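Local coordinates for protein CT253 (Chlamydia trachomatis serovar L2, PDB 6UXC) that is of unknown function and is probably a lipoprotein, made with a signal sequence and belonging to a family not yet characterised, at residues 25-29 against 97-101. Numbering follows the deposited sequence.
Sequences PVFYR and AAEIL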
ATOM      1  N   PRO A  25      -4.810  -1.499  -6.424  1.00 24.85           N
ATOM      2  CA  PRO A  25      -4.751  -0.066  -6.128  1.00 23.68           C
ATOM      3  C   PRO A  25      -5.016   0.171  -4.652  1.00 25.99           C
ATOM      4  O   PRO A  25      -5.905  -0.432  -4.047  1.00 26.98           O
ATOM      5  CB  PRO A  25      -5.864   0.523  -6.996  1.00 25.59           C
ATOM      6  CG  PRO A  25      -6.022  -0.467  -8.125  1.00 29.28           C
ATOM      7  CD  PRO A  25      -5.766  -1.808  -7.514  1.00 27.18           C
ATOM      8  N   VAL A  26      -4.253   1.102  -4.082  1.00 23.43           N
ATOM      9  CA  VAL A  26      -4.435   1.418  -2.679  1.00 24.94           C
ATOM     10  C   VAL A  26      -5.830   2.000  -2.440  1.00 27.33           C
ATOM     11  O   VAL A  26      -6.325   2.877  -3.167  1.00 28.59           O
ATOM     12  CB  VAL A  26      -3.307   2.358  -2.220  1.00 24.47           C
ATOM     13  CG1 VAL A  26      -3.621   2.958  -0.811  1.00 24.82           C
ATOM     14  CG2 VAL A  26      -1.957   1.612  -2.248  1.00 26.17           C
ATOM     15  N   PHE A  27      -6.464   1.506  -1.390  1.00 25.33           N
ATOM     16  CA  PHE A  27      -7.818   1.868  -1.007  1.00 25.15           C
ATOM     17  C   PHE A  27      -7.763   3.003   0.013  1.00 28.32           C
ATOM     18  O   PHE A  27      -6.953   2.958   0.945  1.00 27.36           O
ATOM     19  CB  PHE A  27      -8.494   0.633  -0.413  1.00 25.37           C
ATOM     20  CG  PHE A  27      -9.968   0.727  -0.234  1.00 29.28           C
ATOM     21  CD1 PHE A  27     -10.803   0.953  -1.316  1.00 37.46           C
ATOM     22  CD2 PHE A  27     -10.539   0.510   1.013  1.00 26.32           C
ATOM     23  CE1 PHE A  27     -12.195   0.991  -1.145  1.00 38.35           C
ATOM     24  CE2 PHE A  27     -11.922   0.531   1.195  1.00 32.37           C
ATOM     25  CZ  PHE A  27     -12.742   0.778   0.107  1.00 34.06           C
ATOM     26  N   TYR A  28      -8.603   4.020  -0.167  1.00 25.33           N
ATOM     27  CA  TYR A  28      -8.607   5.161   0.755  1.00 26.83           C
ATOM     28  C   TYR A  28     -10.006   5.767   0.786  1.00 27.73           C
ATOM     29  O   TYR A  28     -10.444   6.370  -0.201  1.00 33.48           O
ATOM     30  CB  TYR A  28      -7.563   6.196   0.314  1.00 28.64           C
ATOM     31  CG  TYR A  28      -7.346   7.385   1.211  1.00 30.99           C
ATOM     32  CD1 TYR A  28      -7.627   7.340   2.557  1.00 28.20           C
ATOM     33  CD2 TYR A  28      -6.842   8.562   0.690  1.00 37.73           C
ATOM     34  CE1 TYR A  28      -7.431   8.453   3.378  1.00 37.32           C
ATOM     35  CE2 TYR A  28      -6.638   9.661   1.487  1.00 37.24           C
ATOM     36  CZ  TYR A  28      -6.915   9.606   2.822  1.00 37.04           C
ATOM     37  OH  TYR A  28      -6.705  10.735   3.579  1.00 39.63           O
ATOM     38  N   ARG A  29     -10.708   5.595   1.904  1.00 28.59           N
ATOM     39  CA  ARG A  29     -12.038   6.155   2.092  1.00 30.09           C
ATOM     40  C   ARG A  29     -11.922   7.510   2.777  1.00 42.93           C
ATOM     41  O   ARG A  29     -11.352   7.613   3.868  1.00 39.73           O
ATOM     42  CB  ARG A  29     -12.902   5.209   2.927  1.00 36.77           C
ATOM     43  CG  ARG A  29     -13.166   3.901   2.272  1.00 30.62           C
ATOM     44  CD  ARG A  29     -13.856   2.952   3.251  1.00 35.81           C
ATOM     45  NE  ARG A  29     -12.924   2.470   4.275  1.00 32.68           N
ATOM     46  CZ  ARG A  29     -13.080   2.611   5.597  1.00 36.66           C
ATOM     47  NH1 ARG A  29     -14.127   3.237   6.118  1.00 36.79           N
ATOM     48  NH2 ARG A  29     -12.141   2.109   6.408  1.00 31.10           N
ATOM     49  N   ALA A  97      -3.191  -6.049  -0.575  1.00 22.03           N
ATOM     50  CA  ALA A  97      -4.314  -5.127  -0.434  1.00 21.57           C
ATOM     51  C   ALA A  97      -3.990  -4.164   0.702  1.00 27.85           C
ATOM     52  O   ALA A  97      -4.141  -4.504   1.877  1.00 27.78           O
ATOM     53  CB  ALA A  97      -5.614  -5.899  -0.162  1.00 25.19           C
ATOM     54  N   ALA A  98      -3.552  -2.959   0.348  1.00 23.70           N
ATOM     55  CA  ALA A  98      -3.180  -1.947   1.333  1.00 26.09           C
ATOM     56  C   ALA A  98      -4.215  -0.832   1.329  1.00 24.81           C
ATOM     57  O   ALA A  98      -4.557  -0.297   0.262  1.00 25.29           O
ATOM     58  CB  ALA A  98      -1.798  -1.381   1.029  1.00 23.99           C
ATOM     59  N   GLU A  99      -4.709  -0.483   2.515  1.00 23.28           N
ATOM     60  CA  GLU A  99      -5.684   0.580   2.704  1.00 23.50           C
ATOM     61  C   GLU A  99      -5.100   1.679   3.579  1.00 28.37           C
ATOM     62  O   GLU A  99      -4.629   1.405   4.686  1.00 28.20           O
ATOM     63  CB  GLU A  99      -6.950   0.055   3.400  1.00 25.68           C
ATOM     64  CG  GLU A  99      -7.981   1.135   3.645  1.00 25.64           C
ATOM     65  CD  GLU A  99      -9.284   0.638   4.239  1.00 32.85           C
ATOM     66  OE1 GLU A  99      -9.434  -0.579   4.507  1.00 31.54           O
ATOM     67  OE2 GLU A  99     -10.175   1.491   4.431  1.00 29.19           O
ATOM     68  N   ILE A 100      -5.131   2.911   3.084  1.00 24.55           N
ATOM     69  CA  ILE A 100      -4.811   4.060   3.923  1.00 26.57           C
ATOM     70  C   ILE A 100      -5.977   4.286   4.866  1.00 25.69           C
ATOM     71  O   ILE A 100      -7.088   4.600   4.422  1.00 26.70           O
ATOM     72  CB  ILE A 100      -4.556   5.313   3.087  1.00 24.90           C
ATOM     73  CG1 ILE A 100      -3.359   5.153   2.146  1.00 27.45           C
ATOM     74  CG2 ILE A 100      -4.297   6.531   4.006  1.00 27.95           C
ATOM     75  CD1 ILE A 100      -3.289   6.290   1.116  1.00 28.43           C
ATOM     76  N   LEU A 101      -5.729   4.157   6.163  1.00 28.10           N
ATOM     77  CA  LEU A 101      -6.815   4.415   7.099  1.00 29.81           C
ATOM     78  C   LEU A 101      -6.949   5.911   7.389  1.00 29.54           C
ATOM     79  O   LEU A 101      -8.073   6.434   7.524  1.00 33.36           O
ATOM     80  CB  LEU A 101      -6.595   3.618   8.389  1.00 30.97           C
ATOM     81  CG  LEU A 101      -6.507   2.096   8.255  1.00 34.71           C
ATOM     82  CD1 LEU A 101      -6.248   1.477   9.625  1.00 34.87           C
ATOM     83  CD2 LEU A 101      -7.764   1.506   7.639  1.00 36.55           C
TER
HETATM   84  O   HOH W   1      -9.752   4.188   4.290  1.00 29.97           O
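Phe27 pairs with Glu99 where strands 19-28 and 94-105 run parallel inside a mixed beta-sheet. Phe27 N donates to Ala98 O at 3.1 Å, and Phe27 O takes Ile100 N at 2.8 Å. On the face that carries Tyr28 and Ile100, the branched Ile100 reaches Val26 with one arm and Tyr28 with the other. Its CG1 arm meets Val26 CG1 at 3.7 Å, the two side chains crossing at about a right angle. Ile100 CG2 lies anti to the backbone N, which carries this methyl bump over one face of the Tyr28 ring, off its centre, 4.0 Å from the centroid, a CH-pi contact. Helix 41-55 packs here, with Phe45 touching both Val26 and Ile100. On the other face, Phe27 and Glu99 lie side by side, and the carboxylate meets the ring at its edge, Glu99 CD 3.5 Å from Phe27 CD2. Phe75 stacks on Phe27 and also touches Glu99. The extended Glu99 chain reaches Arg29, whose chain bends at chi3 (-73°). A water joins Arg29 N, Ile100 O and Glu99 OE2. The guanidinium and carboxylate planes stand 74° apart, and in this salt bridge Glu99 OE2 accepts from both Arg29 NE and Arg29 NH2, each at 2.9 Å.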